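Local coordinates for protein bradyzoite surface antigen BSR4 (Toxoplasma gondii, PDB 2JKS) that is a zinc-binding surface antigen of the bradyzoite stage, built from two SRS domains of the SAG1-related superfamily and probably displayed on the parasite surface, at residues Asp25-Lys37 / Thr152-Arg164. Residues are numbered along the deposited sequence; the frame is centred on the assembly and turned at random.
Sequences DSPPVSGSLTLSK and TAACKLTVNVEAR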
ATOM      1  N   ASP A  25       5.748  25.429  28.670  1.00 56.54           N
ATOM      2  CA  ASP A  25       5.647  24.856  27.341  1.00 56.23           C
ATOM      3  C   ASP A  25       5.622  23.337  27.308  1.00 54.86           C
ATOM      4  O   ASP A  25       5.846  22.663  28.292  1.00 55.44           O
ATOM      5  CB  ASP A  25       6.768  25.365  26.459  1.00 57.07           C
ATOM      6  CG  ASP A  25       8.099  24.799  26.838  1.00 58.56           C
ATOM      7  OD1 ASP A  25       8.936  24.668  25.964  1.00 60.30           O
ATOM      8  OD2 ASP A  25       8.315  24.469  28.002  1.00 61.60           O
ATOM      9  N   SER A  26       5.344  22.807  26.134  1.00 52.70           N
ATOM     10  CA  SER A  26       5.073  21.377  25.959  1.00 50.41           C
ATOM     11  C   SER A  26       5.345  20.835  24.564  1.00 48.57           C
ATOM     12  O   SER A  26       5.133  21.536  23.561  1.00 48.36           O
ATOM     13  CB  SER A  26       3.622  21.071  26.347  1.00 50.81           C
ATOM     14  OG  SER A  26       2.720  21.857  25.588  1.00 50.22           O
ATOM     15  N   PRO A  27       5.842  19.592  24.497  1.00 46.90           N
ATOM     16  CA  PRO A  27       5.963  18.875  23.231  1.00 46.07           C
ATOM     17  C   PRO A  27       4.583  18.715  22.549  1.00 44.05           C
ATOM     18  O   PRO A  27       3.551  18.933  23.193  1.00 43.16           O
ATOM     19  CB  PRO A  27       6.527  17.506  23.668  1.00 46.53           C
ATOM     20  CG  PRO A  27       6.122  17.385  25.116  1.00 47.25           C
ATOM     21  CD  PRO A  27       6.335  18.775  25.618  1.00 47.41           C
ATOM     22  N   PRO A  28       4.566  18.332  21.258  1.00 43.20           N
ATOM     23  CA  PRO A  28       3.283  18.108  20.598  1.00 42.09           C
ATOM     24  C   PRO A  28       2.505  17.009  21.300  1.00 41.07           C
ATOM     25  O   PRO A  28       3.074  15.978  21.647  1.00 40.46           O
ATOM     26  CB  PRO A  28       3.686  17.606  19.209  1.00 43.13           C
ATOM     27  CG  PRO A  28       5.079  18.077  18.999  1.00 43.85           C
ATOM     28  CD  PRO A  28       5.706  18.085  20.362  1.00 43.21           C
ATOM     29  N   VAL A  29       1.218  17.232  21.545  1.00 39.38           N
ATOM     30  CA  VAL A  29       0.370  16.134  21.943  1.00 37.89           C
ATOM     31  C   VAL A  29       0.165  15.167  20.733  1.00 37.24           C
ATOM     32  O   VAL A  29      -0.248  15.592  19.647  1.00 36.03           O
ATOM     33  CB  VAL A  29      -0.909  16.597  22.661  1.00 37.58           C
ATOM     34  CG1 VAL A  29      -1.728  17.584  21.804  1.00 38.95           C
ATOM     35  CG2 VAL A  29      -1.720  15.422  23.058  1.00 39.74           C
ATOM     36  N   SER A  30       0.482  13.890  20.933  1.00 34.95           N
ATOM     37  CA  SER A  30       0.599  12.935  19.823  1.00 35.51           C
ATOM     38  C   SER A  30      -0.435  11.807  19.893  1.00 34.17           C
ATOM     39  O   SER A  30      -0.755  11.315  20.961  1.00 34.37           O
ATOM     40  CB  SER A  30       2.019  12.343  19.773  1.00 35.09           C
ATOM     41  OG  SER A  30       2.932  13.447  19.824  1.00 41.32           O
ATOM     42  N   GLY A  31      -0.972  11.426  18.737  1.00 31.29           N
ATOM     43  CA  GLY A  31      -1.910  10.335  18.683  1.00 29.81           C
ATOM     44  C   GLY A  31      -1.873   9.805  17.273  1.00 29.88           C
ATOM     45  O   GLY A  31      -1.143  10.341  16.450  1.00 28.16           O
ATOM     46  N   SER A  32      -2.620   8.730  17.023  1.00 29.15           N
ATOM     47  CA  SER A  32      -2.544   8.012  15.734  1.00 28.80           C
ATOM     48  C   SER A  32      -3.912   7.621  15.341  1.00 28.18           C
ATOM     49  O   SER A  32      -4.783   7.542  16.183  1.00 28.15           O
ATOM     50  CB  SER A  32      -1.711   6.736  15.828  1.00 28.65           C
ATOM     51  OG  SER A  32      -0.374   7.121  15.979  1.00 36.17           O
ATOM     52  N   LEU A  33      -4.101   7.367  14.040  1.00 27.85           N
ATOM     53  CA  LEU A  33      -5.260   6.582  13.599  1.00 27.46           C
ATOM     54  C   LEU A  33      -4.849   5.810  12.344  1.00 27.04           C
ATOM     55  O   LEU A  33      -3.805   6.095  11.768  1.00 26.79           O
ATOM     56  CB  LEU A  33      -6.451   7.464  13.340  1.00 27.44           C
ATOM     57  CG  LEU A  33      -6.239   8.597  12.371  1.00 27.04           C
ATOM     58  CD1 LEU A  33      -6.648   8.137  10.922  1.00 27.81           C
ATOM     59  CD2 LEU A  33      -7.147   9.722  12.836  1.00 27.97           C
ATOM     60  N   THR A  34      -5.640   4.820  11.949  1.00 27.28           N
ATOM     61  CA  THR A  34      -5.276   3.953  10.820  1.00 27.47           C
ATOM     62  C   THR A  34      -6.354   3.982   9.759  1.00 28.30           C
ATOM     63  O   THR A  34      -7.548   3.858  10.089  1.00 29.49           O
ATOM     64  CB  THR A  34      -5.041   2.479  11.299  1.00 28.75           C
ATOM     65  OG1 THR A  34      -3.948   2.481  12.210  1.00 28.83           O
ATOM     66  CG2 THR A  34      -4.758   1.512  10.117  1.00 27.01           C
ATOM     67  N   LEU A  35      -5.957   4.171   8.496  1.00 28.14           N
ATOM     68  CA  LEU A  35      -6.886   3.991   7.373  1.00 27.87           C
ATOM     69  C   LEU A  35      -6.631   2.649   6.703  1.00 28.48           C
ATOM     70  O   LEU A  35      -5.497   2.161   6.650  1.00 27.70           O
ATOM     71  CB  LEU A  35      -6.805   5.136   6.342  1.00 26.91           C
ATOM     72  CG  LEU A  35      -7.182   6.531   6.848  1.00 29.10           C
ATOM     73  CD1 LEU A  35      -6.885   7.565   5.794  1.00 25.73           C
ATOM     74  CD2 LEU A  35      -8.661   6.594   7.316  1.00 29.85           C
ATOM     75  N   SER A  36      -7.719   2.043   6.232  1.00 28.13           N
ATOM     76  CA  SER A  36      -7.668   0.750   5.551  1.00 28.54           C
ATOM     77  C   SER A  36      -8.995   0.492   4.839  1.00 29.63           C
ATOM     78  O   SER A  36      -9.943   1.270   4.998  1.00 27.59           O
ATOM     79  CB  SER A  36      -7.450  -0.392   6.542  1.00 28.68           C
ATOM     80  OG  SER A  36      -8.401  -0.343   7.599  1.00 29.24           O
ATOM     81  N   LYS A  37      -9.040  -0.593   4.055  1.00 30.41           N
ATOM     82  CA  LYS A  37     -10.301  -1.089   3.472  1.00 32.54           C
ATOM     83  C   LYS A  37     -11.404  -1.042   4.515  1.00 32.41           C
ATOM     84  O   LYS A  37     -11.273  -1.599   5.609  1.00 33.54           O
ATOM     85  CB  LYS A  37     -10.146  -2.530   2.923  1.00 33.11           C
ATOM     86  CG  LYS A  37     -11.166  -2.845   1.782  1.00 35.78           C
ATOM     87  CD  LYS A  37     -11.411  -4.338   1.695  1.00 41.64           C
ATOM     88  CE  LYS A  37     -12.522  -4.665   0.686  1.00 45.67           C
ATOM     89  NZ  LYS A  37     -12.194  -5.922  -0.103  1.00 47.96           N
ATOM     90  N   THR A 152       4.330  28.556  21.524  1.00 41.55           N
ATOM     91  CA  THR A 152       3.526  27.609  20.760  1.00 39.89           C
ATOM     92  C   THR A 152       3.087  26.358  21.556  1.00 39.50           C
ATOM     93  O   THR A 152       3.693  25.982  22.571  1.00 38.61           O
ATOM     94  CB  THR A 152       4.279  27.141  19.495  1.00 40.92           C
ATOM     95  OG1 THR A 152       5.415  26.365  19.887  1.00 39.31           O
ATOM     96  CG2 THR A 152       4.746  28.304  18.698  1.00 38.24           C
ATOM     97  N   ALA A 153       2.001  25.740  21.092  1.00 38.42           N
ATOM     98  CA  ALA A 153       1.712  24.363  21.423  1.00 36.25           C
ATOM     99  C   ALA A 153       1.305  23.724  20.094  1.00 35.73           C
ATOM    100  O   ALA A 153       0.965  24.424  19.127  1.00 34.95           O
ATOM    101  CB  ALA A 153       0.603  24.280  22.420  1.00 36.65           C
ATOM    102  N   ALA A 154       1.371  22.401  20.039  1.00 35.17           N
ATOM    103  CA  ALA A 154       1.038  21.683  18.805  1.00 34.04           C
ATOM    104  C   ALA A 154       0.377  20.329  19.101  1.00 34.33           C
ATOM    105  O   ALA A 154       0.486  19.817  20.213  1.00 33.28           O
ATOM    106  CB  ALA A 154       2.308  21.497  17.984  1.00 34.17           C
ATOM    107  N   CYS A 155      -0.339  19.794  18.110  1.00 33.60           N
ATOM    108  CA  CYS A 155      -0.794  18.399  18.113  1.00 34.70           C
ATOM    109  C   CYS A 155      -0.103  17.735  16.969  1.00 32.57           C
ATOM    110  O   CYS A 155       0.022  18.307  15.871  1.00 31.21           O
ATOM    111  CB  CYS A 155      -2.281  18.296  17.797  1.00 35.99           C
ATOM    112  SG  CYS A 155      -3.353  18.745  19.122  1.00 47.41           S
ATOM    113  N   LYS A 156       0.300  16.509  17.194  1.00 31.41           N
ATOM    114  CA  LYS A 156       0.811  15.715  16.102  1.00 30.99           C
ATOM    115  C   LYS A 156      -0.039  14.435  15.820  1.00 30.14           C
ATOM    116  O   LYS A 156      -0.326  13.663  16.715  1.00 28.78           O
ATOM    117  CB  LYS A 156       2.268  15.397  16.405  1.00 31.90           C
ATOM    118  CG  LYS A 156       2.905  14.490  15.452  1.00 33.13           C
ATOM    119  CD  LYS A 156       3.920  13.739  16.231  1.00 39.77           C
ATOM    120  CE  LYS A 156       5.146  13.521  15.396  1.00 42.42           C
ATOM    121  NZ  LYS A 156       6.122  12.849  16.253  1.00 42.04           N
ATOM    122  N   LEU A 157      -0.441  14.235  14.559  1.00 29.11           N
ATOM    123  CA  LEU A 157      -1.245  13.081  14.204  1.00 27.83           C
ATOM    124  C   LEU A 157      -0.483  12.178  13.251  1.00 27.68           C
ATOM    125  O   LEU A 157      -0.129  12.602  12.175  1.00 26.52           O
ATOM    126  CB  LEU A 157      -2.585  13.511  13.547  1.00 28.51           C
ATOM    127  CG  LEU A 157      -3.541  12.364  13.147  1.00 29.33           C
ATOM    128  CD1 LEU A 157      -3.983  11.532  14.352  1.00 28.34           C
ATOM    129  CD2 LEU A 157      -4.768  12.871  12.359  1.00 29.49           C
ATOM    130  N   THR A 158      -0.242  10.936  13.659  1.00 25.58           N
ATOM    131  CA  THR A 158       0.288   9.949  12.754  1.00 27.00           C
ATOM    132  C   THR A 158      -0.879   9.173  12.101  1.00 26.82           C
ATOM    133  O   THR A 158      -1.706   8.590  12.794  1.00 27.39           O
ATOM    134  CB  THR A 158       1.274   8.993  13.463  1.00 25.87           C
ATOM    135  OG1 THR A 158       2.365   9.758  14.024  1.00 27.81           O
ATOM    136  CG2 THR A 158       1.820   7.937  12.502  1.00 26.95           C
ATOM    137  N   VAL A 159      -0.920   9.144  10.767  1.00 25.94           N
ATOM    138  CA  VAL A 159      -1.918   8.329  10.073  1.00 26.43           C
ATOM    139  C   VAL A 159      -1.182   7.184   9.393  1.00 27.33           C
ATOM    140  O   VAL A 159      -0.325   7.414   8.550  1.00 27.13           O
ATOM    141  CB  VAL A 159      -2.706   9.150   9.027  1.00 25.48           C
ATOM    142  CG1 VAL A 159      -3.776   8.286   8.184  1.00 25.59           C
ATOM    143  CG2 VAL A 159      -3.302  10.535   9.683  1.00 23.30           C
ATOM    144  N   ASN A 160      -1.532   5.968   9.791  1.00 27.47           N
ATOM    145  CA  ASN A 160      -1.055   4.725   9.216  1.00 29.73           C
ATOM    146  C   ASN A 160      -2.048   4.363   8.143  1.00 29.34           C
ATOM    147  O   ASN A 160      -3.248   4.505   8.354  1.00 29.88           O
ATOM    148  CB  ASN A 160      -1.014   3.673  10.339  1.00 29.07           C
ATOM    149  CG  ASN A 160      -0.013   4.052  11.411  1.00 30.96           C
ATOM    150  OD1 ASN A 160       1.174   4.143  11.122  1.00 30.84           O
ATOM    151  ND2 ASN A 160      -0.492   4.369  12.629  1.00 31.39           N
ATOM    152  N   VAL A 161      -1.557   3.982   6.974  1.00 29.13           N
ATOM    153  CA  VAL A 161      -2.399   3.520   5.885  1.00 28.34           C
ATOM    154  C   VAL A 161      -1.969   2.072   5.594  1.00 28.54           C
ATOM    155  O   VAL A 161      -0.806   1.827   5.262  1.00 27.73           O
ATOM    156  CB  VAL A 161      -2.242   4.405   4.622  1.00 28.70           C
ATOM    157  CG1 VAL A 161      -3.182   3.938   3.537  1.00 27.91           C
ATOM    158  CG2 VAL A 161      -2.421   5.933   5.001  1.00 28.00           C
ATOM    159  N   GLU A 162      -2.884   1.131   5.813  1.00 27.62           N
ATOM    160  CA  GLU A 162      -2.574  -0.287   5.599  1.00 28.09           C
ATOM    161  C   GLU A 162      -2.603  -0.576   4.115  1.00 27.54           C
ATOM    162  O   GLU A 162      -3.465  -0.068   3.407  1.00 27.49           O
ATOM    163  CB  GLU A 162      -3.580  -1.172   6.312  1.00 28.42           C
ATOM    164  CG  GLU A 162      -3.579  -0.902   7.811  1.00 33.72           C
ATOM    165  CD  GLU A 162      -4.378  -1.900   8.624  1.00 40.73           C
ATOM    166  OE1 GLU A 162      -5.179  -2.654   8.046  1.00 40.73           O
ATOM    167  OE2 GLU A 162      -4.208  -1.911   9.861  1.00 45.90           O
ATOM    168  N   ALA A 163      -1.655  -1.403   3.661  1.00 27.16           N
ATOM    169  CA  ALA A 163      -1.586  -1.861   2.279  1.00 26.57           C
ATOM    170  C   ALA A 163      -2.881  -2.568   1.851  1.00 26.21           C
ATOM    171  O   ALA A 163      -3.524  -3.240   2.653  1.00 28.60           O
ATOM    172  CB  ALA A 163      -0.401  -2.863   2.149  1.00 25.84           C
ATOM    173  N   ARG A 164      -3.246  -2.443   0.591  1.00 26.60           N
ATOM    174  CA  ARG A 164      -4.310  -3.274   0.025  1.00 26.96           C
ATOM    175  C   ARG A 164      -3.951  -4.755   0.182  1.00 26.41           C
ATOM    176  O   ARG A 164      -2.758  -5.116   0.313  1.00 25.24           O
ATOM    177  CB  ARG A 164      -4.495  -2.982  -1.460  1.00 27.31           C
ATOM    178  CG  ARG A 164      -3.314  -3.409  -2.339  1.00 30.81           C
ATOM    179  CD  ARG A 164      -3.117  -2.347  -3.399  1.00 40.05           C
ATOM    180  NE  ARG A 164      -3.939  -2.539  -4.571  1.00 45.47           N
ATOM    181  CZ  ARG A 164      -4.405  -1.521  -5.307  1.00 49.78           C
ATOM    182  NH1 ARG A 164      -4.173  -0.256  -4.947  1.00 47.52           N
ATOM    183  NH2 ARG A 164      -5.128  -1.764  -6.390  1.00 48.67           N
TER
HETATM  184  O   HOH W   1       1.879  21.254  22.822  1.00 37.18           O
HETATM  185  O   HOH W   2       5.705  24.167  23.375  1.00 49.06           O
HETATM  186  O   HOH W   3       1.808  11.062  16.328  1.00 37.24           O
HETATM  187  O   HOH W   4       1.086   5.107  15.066  1.00 39.89           O
HETATM  188  O   HOH W   5      -6.225  -1.852   3.709  1.00 30.35           O
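L33 reaches V159 and L157 through different branches of one side chain. From CB, with chi1 at 55°, CG sits between the backbone N and the carbonyl carbon, and from there comes within 4.2 Å of L157 CD1. Beyond it the methyls divide: CD1 runs alongside V159, 4.0 Å from its CG1, while CD2 faces both methyls of L157 from one side, 3.9 Å from L157 CD1. L35 presses CD1 on the same V159 CG1, and A42 and F44 of strand 41-47 close over this apolar face. Eight backbone bonds alternate between the strands, from V29 N to A154 O through E162 N to L35 O (2.9 Å, 172° at the hydrogen), the pattern of a parallel pair; the strand directions differ by only 17°, which confirms the parallel sense. Strand 29-35 is the outermost strand, within this chain, of a six-stranded mixed sheet in the first SRS domain, and strand 152-161 continues antiparallel onto 132-141. C155, whose SG bonds to C16 SG, also abuts V29 CG1. The other face is polar: S32 OG rests 3.5 Å from T158 CB, and a water joins S32 OG to N160 ND2. Farther on, the extended E162 crosses T34 at about a right angle, its CG 3.5 Å from T34 CG2.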